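Local coordinates for PKS (Streptomyces albus, PDB 4OQJ), which probably extends polyketide chains by decarboxylative condensation, as a ketosynthase domain of the AT-less type I synthase that makes the antibiotic oxazolomycin, at residues H54-D57 and E58-R61; R160-M163 and M164-D168; V678-T681 and V682-Q685. All coordinates share one frame; numbering follows the deposited sequence.

Contact 1 (H54-D57 and E58-R61); sequences HFSD and EELR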
ATOM      1  N   HIS A  54     -14.082  23.905 -23.196  1.00 26.04           N
ATOM      2  CA  HIS A  54     -13.939  25.358 -23.064  1.00 30.14           C
ATOM      3  C   HIS A  54     -15.180  25.922 -22.362  1.00 34.43           C
ATOM      4  O   HIS A  54     -16.307  25.573 -22.710  1.00 37.23           O
ATOM      5  CB  HIS A  54     -13.742  26.016 -24.429  1.00 33.63           C
ATOM      6  CG  HIS A  54     -12.419  25.709 -25.060  1.00 37.41           C
ATOM      7  ND1 HIS A  54     -12.218  24.609 -25.869  1.00 39.70           N
ATOM      8  CD2 HIS A  54     -11.229  26.347 -24.992  1.00 39.30           C
ATOM      9  CE1 HIS A  54     -10.961  24.589 -26.276  1.00 40.88           C
ATOM     10  NE2 HIS A  54     -10.338  25.632 -25.756  1.00 40.94           N
ATOM     11  N   PHE A  55     -14.968  26.766 -21.357  1.00 31.58           N
ATOM     12  CA  PHE A  55     -16.077  27.303 -20.569  1.00 28.07           C
ATOM     13  C   PHE A  55     -16.433  28.710 -21.030  1.00 29.66           C
ATOM     14  O   PHE A  55     -15.550  29.551 -21.216  1.00 30.02           O
ATOM     15  CB  PHE A  55     -15.733  27.340 -19.080  1.00 26.85           C
ATOM     16  CG  PHE A  55     -15.334  26.011 -18.502  1.00 28.52           C
ATOM     17  CD1 PHE A  55     -16.219  24.951 -18.489  1.00 31.25           C
ATOM     18  CD2 PHE A  55     -14.079  25.843 -17.939  1.00 31.15           C
ATOM     19  CE1 PHE A  55     -15.852  23.731 -17.935  1.00 29.26           C
ATOM     20  CE2 PHE A  55     -13.705  24.623 -17.381  1.00 29.15           C
ATOM     21  CZ  PHE A  55     -14.598  23.574 -17.382  1.00 26.29           C
ATOM     22  N   SER A  56     -17.728  28.961 -21.205  1.00 32.47           N
ATOM     23  CA  SER A  56     -18.211  30.302 -21.513  1.00 35.78           C
ATOM     24  C   SER A  56     -18.134  31.138 -20.253  1.00 33.50           C
ATOM     25  O   SER A  56     -18.118  30.595 -19.146  1.00 30.55           O
ATOM     26  CB  SER A  56     -19.650  30.258 -22.023  1.00 33.75           C
ATOM     27  OG  SER A  56     -20.503  29.768 -20.998  1.00 31.59           O
ATOM     28  N   ASP A  57     -18.095  32.455 -20.416  1.00 33.59           N
ATOM     29  CA  ASP A  57     -18.172  33.363 -19.277  1.00 34.52           C
ATOM     30  C   ASP A  57     -19.445  33.119 -18.471  1.00 34.85           C
ATOM     31  O   ASP A  57     -19.419  33.173 -17.243  1.00 35.78           O
ATOM     32  CB  ASP A  57     -18.120  34.827 -19.734  1.00 37.75           C
ATOM     33  CG  ASP A  57     -16.734  35.256 -20.173  1.00 39.92           C
ATOM     34  OD1 ASP A  57     -15.754  34.581 -19.793  1.00 41.90           O
ATOM     35  OD2 ASP A  57     -16.627  36.275 -20.889  1.00 44.98           O
ATOM     36  N   GLU A  58     -20.553  32.847 -19.158  1.00 34.94           N
ATOM     37  CA  GLU A  58     -21.806  32.541 -18.472  1.00 35.00           C
ATOM     38  C   GLU A  58     -21.655  31.325 -17.553  1.00 33.45           C
ATOM     39  O   GLU A  58     -22.063  31.364 -16.391  1.00 33.18           O
ATOM     40  CB  GLU A  58     -22.936  32.283 -19.473  1.00 37.34           C
ATOM     41  CG  GLU A  58     -24.273  31.963 -18.800  1.00 42.65           C
ATOM     42  CD  GLU A  58     -25.324  31.449 -19.763  1.00 44.17           C
ATOM     43  OE1 GLU A  58     -25.040  31.354 -20.978  1.00 43.96           O
ATOM     44  OE2 GLU A  58     -26.445  31.153 -19.303  1.00 45.83           O
ATOM     45  N   GLU A  59     -21.082  30.247 -18.079  1.00 31.66           N
ATOM     46  CA  GLU A  59     -20.870  29.032 -17.290  1.00 31.67           C
ATOM     47  C   GLU A  59     -19.965  29.292 -16.101  1.00 33.35           C
ATOM     48  O   GLU A  59     -20.196  28.767 -15.016  1.00 38.50           O
ATOM     49  CB  GLU A  59     -20.269  27.922 -18.156  1.00 36.37           C
ATOM     50  CG  GLU A  59     -21.237  27.384 -19.201  1.00 45.59           C
ATOM     51  CD  GLU A  59     -20.554  26.623 -20.329  1.00 50.54           C
ATOM     52  OE1 GLU A  59     -19.392  26.943 -20.680  1.00 45.23           O
ATOM     53  OE2 GLU A  59     -21.197  25.698 -20.870  1.00 53.73           O
ATOM     54  N   LEU A  60     -18.927  30.098 -16.305  1.00 32.31           N
ATOM     55  CA  LEU A  60     -17.999  30.398 -15.225  1.00 32.74           C
ATOM     56  C   LEU A  60     -18.696  31.233 -14.145  1.00 35.03           C
ATOM     57  O   LEU A  60     -18.497  31.015 -12.949  1.00 37.42           O
ATOM     58  CB  LEU A  60     -16.762  31.115 -15.769  1.00 31.81           C
ATOM     59  CG  LEU A  60     -15.889  30.211 -16.650  1.00 30.79           C
ATOM     60  CD1 LEU A  60     -14.896  31.022 -17.464  1.00 29.41           C
ATOM     61  CD2 LEU A  60     -15.166  29.166 -15.806  1.00 32.60           C
ATOM     62  N   ARG A  61     -19.533  32.170 -14.564  1.00 38.13           N
ATOM     63  CA  ARG A  61     -20.280  32.978 -13.609  1.00 43.30           C
ATOM     64  C   ARG A  61     -21.248  32.112 -12.820  1.00 45.75           C
ATOM     65  O   ARG A  61     -21.332  32.230 -11.602  1.00 45.62           O
ATOM     66  CB  ARG A  61     -21.016  34.102 -14.325  1.00 41.43           C
ATOM     67  CG  ARG A  61     -20.080  35.233 -14.711  1.00 38.19           C
ATOM     68  CD  ARG A  61     -20.666  36.166 -15.738  1.00 38.93           C
ATOM     69  NE  ARG A  61     -19.758  37.287 -15.962  1.00 40.58           N
ATOM     70  CZ  ARG A  61     -19.567  37.894 -17.128  1.00 44.06           C
ATOM     71  NH1 ARG A  61     -20.225  37.513 -18.215  1.00 45.74           N
ATOM     72  NH2 ARG A  61     -18.709  38.896 -17.203  1.00 49.64           N
TER
HETATM   73  O   HOH W   1     -18.680  24.098 -21.809  1.00 41.40           O
HETATM   74  O   HOH W   2     -18.838  37.996 -20.827  1.00 40.27           O
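S56 and E59 form a capping box at the N terminus of helix 57-62. The contact is local, at the surface of the ketosynthase, where the chain leaves strand 53-54 and turns into the helix. S56 is the N-cap residue. Its OG accepts from the backbone N of E59 at 3.0 Å, with an N-H...O angle of 162°. In return, E59 OE1 accepts from the backbone N of S56 at 2.7 Å, nearly straight at 169°. That N-H meets OE1 on the anti side of the carboxylate, somewhat out of its plane. S56 OG also gives a weak bond to E59 OE1, so the serine and the glutamate touch through both backbone and side chain. In S56, OG stands between the backbone N and the carbonyl carbon (chi1 64°), which turns it back toward the first turn of the helix. E59 reaches S56 N with an extended chain beyond CG.

The first helical bonds follow at once. L60 N donates to S56 O and R61 N to D57 O. Alongside the cap, F55 and L60 cross at about a right angle, with F55 CB 3.8 Å from L60 CG. L60 is buried and also packs on L70 of helix 67-71 and on Y75 and K77 of strand 75-79.

D57 and R61 lie one turn apart, but their charged atoms do not meet. Each has its own salt bridge, D57 OD1 with K77 and R61 NH2 with E67. One water joins the two residues instead. It donates to D57 OD2 at 2.8 Å and accepts from R61 NH1 at 3.0 Å.

Contact 2 (R160-M163 and M164-D168); sequences RYRM and MITND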
ATOM      1  N   ARG A 160     -18.864  14.547  13.061  1.00 25.93           N
ATOM      2  CA  ARG A 160     -17.497  14.568  12.557  1.00 28.58           C
ATOM      3  C   ARG A 160     -17.005  13.153  12.253  1.00 23.68           C
ATOM      4  O   ARG A 160     -16.374  12.906  11.226  1.00 27.35           O
ATOM      5  CB  ARG A 160     -16.574  15.251  13.563  1.00 33.30           C
ATOM      6  CG  ARG A 160     -16.715  16.767  13.568  1.00 34.76           C
ATOM      7  CD  ARG A 160     -15.796  17.405  14.577  1.00 39.73           C
ATOM      8  NE  ARG A 160     -15.855  18.859  14.504  1.00 49.24           N
ATOM      9  CZ  ARG A 160     -15.006  19.670  15.123  1.00 57.05           C
ATOM     10  NH1 ARG A 160     -14.023  19.172  15.865  1.00 57.63           N
ATOM     11  NH2 ARG A 160     -15.136  20.981  14.999  1.00 60.46           N
ATOM     12  N   TYR A 161     -17.300  12.224  13.150  1.00 22.73           N
ATOM     13  CA  TYR A 161     -16.924  10.833  12.963  1.00 22.51           C
ATOM     14  C   TYR A 161     -17.585  10.275  11.699  1.00 21.74           C
ATOM     15  O   TYR A 161     -16.948   9.616  10.885  1.00 20.88           O
ATOM     16  CB  TYR A 161     -17.311  10.012  14.196  1.00 27.67           C
ATOM     17  CG  TYR A 161     -17.064   8.526  14.052  1.00 31.12           C
ATOM     18  CD1 TYR A 161     -18.037   7.688  13.522  1.00 36.25           C
ATOM     19  CD2 TYR A 161     -15.858   7.961  14.452  1.00 34.38           C
ATOM     20  CE1 TYR A 161     -17.813   6.331  13.387  1.00 41.44           C
ATOM     21  CE2 TYR A 161     -15.627   6.601  14.322  1.00 40.22           C
ATOM     22  CZ  TYR A 161     -16.605   5.793  13.789  1.00 44.23           C
ATOM     23  OH  TYR A 161     -16.388   4.436  13.656  1.00 51.61           O
ATOM     24  N   ARG A 162     -18.863  10.561  11.510  1.00 23.93           N
ATOM     25  CA  ARG A 162     -19.544  10.090  10.314  1.00 27.19           C
ATOM     26  C   ARG A 162     -18.936  10.729   9.038  1.00 18.90           C
ATOM     27  O   ARG A 162     -18.802  10.076   8.004  1.00 18.51           O
ATOM     28  CB  ARG A 162     -21.045  10.365  10.448  1.00 38.61           C
ATOM     29  CG  ARG A 162     -21.929   9.861   9.296  1.00 57.76           C
ATOM     30  CD  ARG A 162     -21.598   8.446   8.785  1.00 63.92           C
ATOM     31  NE  ARG A 162     -21.814   7.383   9.769  1.00 67.23           N
ATOM     32  CZ  ARG A 162     -22.035   6.105   9.457  1.00 64.08           C
ATOM     33  NH1 ARG A 162     -22.078   5.719   8.188  1.00 61.65           N
ATOM     34  NH2 ARG A 162     -22.209   5.201  10.412  1.00 62.82           N
HETATM   35  N   MSE A 163     -18.512  11.984   9.120  1.00 19.63           N
HETATM   36  CA  MSE A 163     -17.823  12.604   7.995  1.00 20.35           C
HETATM   37  C   MSE A 163     -16.434  11.986   7.758  1.00 17.08           C
HETATM   38  O   MSE A 163     -16.018  11.830   6.621  1.00 15.51           O
HETATM   39  CB  MSE A 163     -17.715  14.120   8.216  1.00 23.27           C
HETATM   40  CG  MSE A 163     -19.007  14.847   7.826  1.00 27.34           C
HETATM   41 SE   MSE A 163     -18.887  16.774   7.994  0.75 34.94          SE
HETATM   42  CE  MSE A 163     -19.347  16.858   9.873  1.00 28.57           C
HETATM   43  N   MSE A 164     -15.728  11.611   8.818  1.00 15.79           N
HETATM   44  CA  MSE A 164     -14.428  10.969   8.652  1.00 14.88           C
HETATM   45  C   MSE A 164     -14.538   9.629   7.913  1.00 14.18           C
HETATM   46  O   MSE A 164     -13.748   9.355   6.993  1.00 15.11           O
HETATM   47  CB  MSE A 164     -13.754  10.753  10.011  1.00 15.39           C
HETATM   48  CG  MSE A 164     -12.440   9.975   9.936  0.51 14.55           C
HETATM   49 SE   MSE A 164     -11.787   9.445  11.704  1.00 43.04          SE
HETATM   50  CE  MSE A 164     -12.984   7.898  11.977  1.00 45.55           C
ATOM     51  N   ILE A 165     -15.491   8.782   8.289  1.00 14.81           N
ATOM     52  CA  ILE A 165     -15.546   7.464   7.639  1.00 15.98           C
ATOM     53  C   ILE A 165     -16.152   7.551   6.246  1.00 16.73           C
ATOM     54  O   ILE A 165     -16.062   6.584   5.495  1.00 16.04           O
ATOM     55  CB  ILE A 165     -16.327   6.403   8.473  1.00 24.44           C
ATOM     56  CG1 ILE A 165     -17.805   6.773   8.609  1.00 31.73           C
ATOM     57  CG2 ILE A 165     -15.664   6.225   9.827  1.00 22.39           C
ATOM     58  CD1 ILE A 165     -18.604   5.788   9.448  1.00 36.66           C
ATOM     59  N   THR A 166     -16.727   8.703   5.878  1.00 16.88           N
ATOM     60  CA  THR A 166     -17.226   8.873   4.512  1.00 16.97           C
ATOM     61  C   THR A 166     -16.286   9.698   3.634  1.00 16.34           C
ATOM     62  O   THR A 166     -16.554   9.874   2.447  1.00 13.89           O
ATOM     63  CB  THR A 166     -18.629   9.540   4.474  1.00 18.02           C
ATOM     64  OG1 THR A 166     -18.608  10.783   5.179  1.00 19.33           O
ATOM     65  CG2 THR A 166     -19.685   8.621   5.100  1.00 17.72           C
ATOM     66  N   ASN A 167     -15.169  10.169   4.192  1.00 14.95           N
ATOM     67  CA  ASN A 167     -14.297  11.081   3.451  1.00 14.03           C
ATOM     68  C   ASN A 167     -12.797  10.858   3.551  1.00 12.91           C
ATOM     69  O   ASN A 167     -12.054  11.318   2.678  1.00 12.57           O
ATOM     70  CB  ASN A 167     -14.592  12.517   3.878  1.00 14.47           C
ATOM     71  CG  ASN A 167     -15.807  13.070   3.181  1.00 15.77           C
ATOM     72  OD1 ASN A 167     -15.715  13.561   2.058  1.00 14.15           O
ATOM     73  ND2 ASN A 167     -16.964  12.959   3.828  1.00 15.50           N
ATOM     74  N   ASP A 168     -12.326  10.187   4.593  1.00 12.50           N
ATOM     75  CA  ASP A 168     -10.882  10.036   4.719  1.00 12.33           C
ATOM     76  C   ASP A 168     -10.379   9.012   3.684  1.00 11.94           C
ATOM     77  O   ASP A 168     -11.112   8.103   3.270  1.00 10.62           O
ATOM     78  CB  ASP A 168     -10.507   9.647   6.145  1.00 15.56           C
ATOM     79  CG  ASP A 168      -9.117  10.140   6.532  1.00 22.93           C
ATOM     80  OD1 ASP A 168      -8.554  10.973   5.787  1.00 24.41           O
ATOM     81  OD2 ASP A 168      -8.603   9.717   7.585  1.00 22.16           O
TER
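I165 packs against both Y161 and R162. Its CD1 sits over the centre of the R162 guanidinium, 3.4 Å from CZ, so the methyl rests on the face of the planar group. I165 CD1 also brushes Y161 CE1 at 4.1 Å. I165 CG2 lies over one face of the Y161 ring, offset toward the rim, 4.1 Å from CZ of Y161. CG1 of I165 stands between the backbone N and the carbonyl carbon (chi1 65°), which carries CD1 toward R162. R162 itself is bent at chi2 and chi3, and this folds its guanidinium back over the isoleucine. R162 NH1 forms a salt bridge with E99.

M164, a selenomethionine, meets the Y161 ring at a slant. Its CE is 3.8 Å from CE2 of Y161.

The polar contacts gather at the last turn. T166 OG1 is 2.9 Å from R162 O and 3.1 Å from M163 O, and which carbonyl takes its proton is not settled. N167 ND2 donates to M163 O at 3.2 Å, on a lone pair in the carbonyl plane. M163 O also lies almost in the plane of the N167 amide. N167 OD1 accepts from N141, and ND2 also donates to L102 O.

This is the C-terminal part of helix 157-167. M163 and T166 pack on L102 of helix 97-102, and N167 touches Y143 and L144 of helix 142-147. Y161 and M164 instead pack on M236 and L140 of the second subunit, and D168 forms a salt bridge with K169 of that subunit, so the helix lies between its own fold and the dimer partner.

Contact 3 (V678-T681 and V682-Q685); sequences VDWT and VFHQ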
ATOM      1  N   VAL A 678     -31.718 -20.347  -8.167  1.00 23.92           N
ATOM      2  CA  VAL A 678     -30.965 -21.173  -9.104  1.00 20.24           C
ATOM      3  C   VAL A 678     -29.488 -21.066  -8.764  1.00 18.49           C
ATOM      4  O   VAL A 678     -28.973 -19.979  -8.544  1.00 19.35           O
ATOM      5  CB  VAL A 678     -31.172 -20.760 -10.574  1.00 22.38           C
ATOM      6  CG1 VAL A 678     -30.293 -21.604 -11.497  1.00 22.64           C
ATOM      7  CG2 VAL A 678     -32.621 -20.883 -10.970  1.00 22.42           C
ATOM      8  N   ASP A 679     -28.809 -22.198  -8.719  1.00 17.69           N
ATOM      9  CA  ASP A 679     -27.379 -22.187  -8.526  1.00 17.70           C
ATOM     10  C   ASP A 679     -26.750 -22.262  -9.900  1.00 17.14           C
ATOM     11  O   ASP A 679     -26.591 -23.340 -10.464  1.00 17.75           O
ATOM     12  CB  ASP A 679     -26.922 -23.343  -7.640  1.00 23.77           C
ATOM     13  CG  ASP A 679     -25.450 -23.239  -7.278  1.00 31.00           C
ATOM     14  OD1 ASP A 679     -24.686 -22.605  -8.045  1.00 28.34           O
ATOM     15  OD2 ASP A 679     -25.061 -23.786  -6.227  1.00 32.07           O
ATOM     16  N   TRP A 680     -26.395 -21.103 -10.437  1.00 17.20           N
ATOM     17  CA  TRP A 680     -25.912 -21.032 -11.809  1.00 16.69           C
ATOM     18  C   TRP A 680     -24.554 -21.703 -11.973  1.00 17.36           C
ATOM     19  O   TRP A 680     -24.207 -22.123 -13.071  1.00 19.83           O
ATOM     20  CB  TRP A 680     -25.852 -19.583 -12.259  1.00 18.98           C
ATOM     21  CG  TRP A 680     -27.197 -19.000 -12.397  1.00 19.77           C
ATOM     22  CD1 TRP A 680     -27.752 -18.046 -11.609  1.00 20.26           C
ATOM     23  CD2 TRP A 680     -28.187 -19.343 -13.382  1.00 21.27           C
ATOM     24  NE1 TRP A 680     -29.022 -17.755 -12.047  1.00 21.35           N
ATOM     25  CE2 TRP A 680     -29.315 -18.543 -13.133  1.00 22.44           C
ATOM     26  CE3 TRP A 680     -28.226 -20.249 -14.451  1.00 23.38           C
ATOM     27  CZ2 TRP A 680     -30.480 -18.623 -13.905  1.00 22.98           C
ATOM     28  CZ3 TRP A 680     -29.381 -20.323 -15.225  1.00 22.24           C
ATOM     29  CH2 TRP A 680     -30.491 -19.518 -14.943  1.00 21.47           C
ATOM     30  N   THR A 681     -23.797 -21.825 -10.885  1.00 21.19           N
ATOM     31  CA  THR A 681     -22.529 -22.541 -10.942  1.00 22.33           C
ATOM     32  C   THR A 681     -22.777 -24.009 -11.215  1.00 24.62           C
ATOM     33  O   THR A 681     -22.136 -24.609 -12.089  1.00 29.85           O
ATOM     34  CB  THR A 681     -21.713 -22.377  -9.647  1.00 25.26           C
ATOM     35  OG1 THR A 681     -21.347 -21.006  -9.511  1.00 23.04           O
ATOM     36  CG2 THR A 681     -20.442 -23.215  -9.695  1.00 27.96           C
ATOM     37  N   VAL A 682     -23.725 -24.594 -10.493  1.00 24.01           N
ATOM     38  CA  VAL A 682     -24.076 -25.988 -10.745  1.00 24.65           C
ATOM     39  C   VAL A 682     -24.700 -26.130 -12.134  1.00 21.86           C
ATOM     40  O   VAL A 682     -24.434 -27.089 -12.861  1.00 22.44           O
ATOM     41  CB  VAL A 682     -25.053 -26.538  -9.684  1.00 31.69           C
ATOM     42  CG1 VAL A 682     -25.432 -27.982 -10.008  1.00 30.76           C
ATOM     43  CG2 VAL A 682     -24.427 -26.461  -8.300  1.00 40.45           C
ATOM     44  N   PHE A 683     -25.542 -25.175 -12.503  1.00 21.84           N
ATOM     45  CA  PHE A 683     -26.207 -25.232 -13.796  1.00 21.47           C
ATOM     46  C   PHE A 683     -25.219 -25.318 -14.967  1.00 25.35           C
ATOM     47  O   PHE A 683     -25.471 -26.032 -15.941  1.00 23.69           O
ATOM     48  CB  PHE A 683     -27.097 -24.009 -13.973  1.00 16.66           C
ATOM     49  CG  PHE A 683     -27.926 -24.048 -15.209  1.00 20.96           C
ATOM     50  CD1 PHE A 683     -29.023 -24.895 -15.293  1.00 22.78           C
ATOM     51  CD2 PHE A 683     -27.617 -23.244 -16.288  1.00 23.91           C
ATOM     52  CE1 PHE A 683     -29.798 -24.935 -16.432  1.00 21.43           C
ATOM     53  CE2 PHE A 683     -28.395 -23.278 -17.440  1.00 26.36           C
ATOM     54  CZ  PHE A 683     -29.484 -24.122 -17.505  1.00 24.40           C
ATOM     55  N   HIS A 684     -24.109 -24.581 -14.870  1.00 26.54           N
ATOM     56  CA  HIS A 684     -23.110 -24.517 -15.950  1.00 28.66           C
ATOM     57  C   HIS A 684     -21.913 -25.466 -15.757  1.00 34.12           C
ATOM     58  O   HIS A 684     -20.987 -25.463 -16.566  1.00 36.82           O
ATOM     59  CB  HIS A 684     -22.609 -23.074 -16.100  1.00 25.52           C
ATOM     60  CG  HIS A 684     -23.616 -22.154 -16.714  1.00 22.70           C
ATOM     61  ND1 HIS A 684     -23.958 -22.210 -18.052  1.00 27.89           N
ATOM     62  CD2 HIS A 684     -24.387 -21.180 -16.175  1.00 19.71           C
ATOM     63  CE1 HIS A 684     -24.880 -21.300 -18.308  1.00 30.76           C
ATOM     64  NE2 HIS A 684     -25.162 -20.665 -17.183  1.00 25.85           N
ATOM     65  N   GLN A 685     -21.949 -26.273 -14.696  1.00 38.75           N
ATOM     66  CA  GLN A 685     -20.916 -27.283 -14.392  1.00 43.46           C
ATOM     67  C   GLN A 685     -20.327 -28.037 -15.584  1.00 46.98           C
ATOM     68  O   GLN A 685     -19.117 -28.018 -15.813  1.00 58.61           O
ATOM     69  CB  GLN A 685     -21.495 -28.343 -13.458  1.00 47.13           C
ATOM     70  CG  GLN A 685     -21.037 -28.275 -12.040  1.00 46.63           C
ATOM     71  CD  GLN A 685     -21.804 -29.248 -11.158  1.00 48.30           C
ATOM     72  OE1 GLN A 685     -22.516 -30.130 -11.651  1.00 50.27           O
ATOM     73  NE2 GLN A 685     -21.667 -29.090  -9.848  1.00 51.59           N
TER
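W680 and F683 form an offset edge-to-face aromatic pair on the short helix 680-684. The two side chains run side by side and point the same way. In W680, CB leads to CG placed anti to the carbonyl carbon (chi1 -68°), and the indole extends alongside F683. CE3 comes within 3.6 Å of F683 CD2. CZ3 lies over the face of the F683 ring, 3.6 Å from F683 CD2 and 3.8 Å from F683 CE2. The planes stand at 86°, and the centroid of the six-membered ring of W680 lies 5.2 Å from that of the F683 ring. V678 CG1 covers one face of the indole. W672 adds an edge-to-face contact to W680, and W611 does the same for F683. The indole also packs on L466 and V468 of strand 465-471.

At the start of the helix, D679 is the N-cap. Its OD1 accepts from V682 N at 3.3 Å, from above the carboxylate plane, and takes a weak bond from T681 N. D679 O accepts from F683 N at 2.9 Å. The arrangement is an aspartate-capped helix start whose first turn packs an aromatic pair onto helix 660-673.

Overall arrangement
All three contacts are local, each formed within one continuous run of residues. They follow in series along the chain, and none nests in or crosses another. Contact 1 comes first and turns the chain from strand 53-54 into helix 57-62 at the surface. Contact 2 follows on most of helix 157-167, at the dimer interface. Both belong to the N-terminal part of the ketosynthase, with nearest atoms about 22 Å apart. Contact 3 lies far later, near the end of the modelled chain, and joins helix 680-684 to helices 660-673 and 496-505. Its centre lies about 55 Å from that of contact 1, and the two are on opposite sides of the chain's centre.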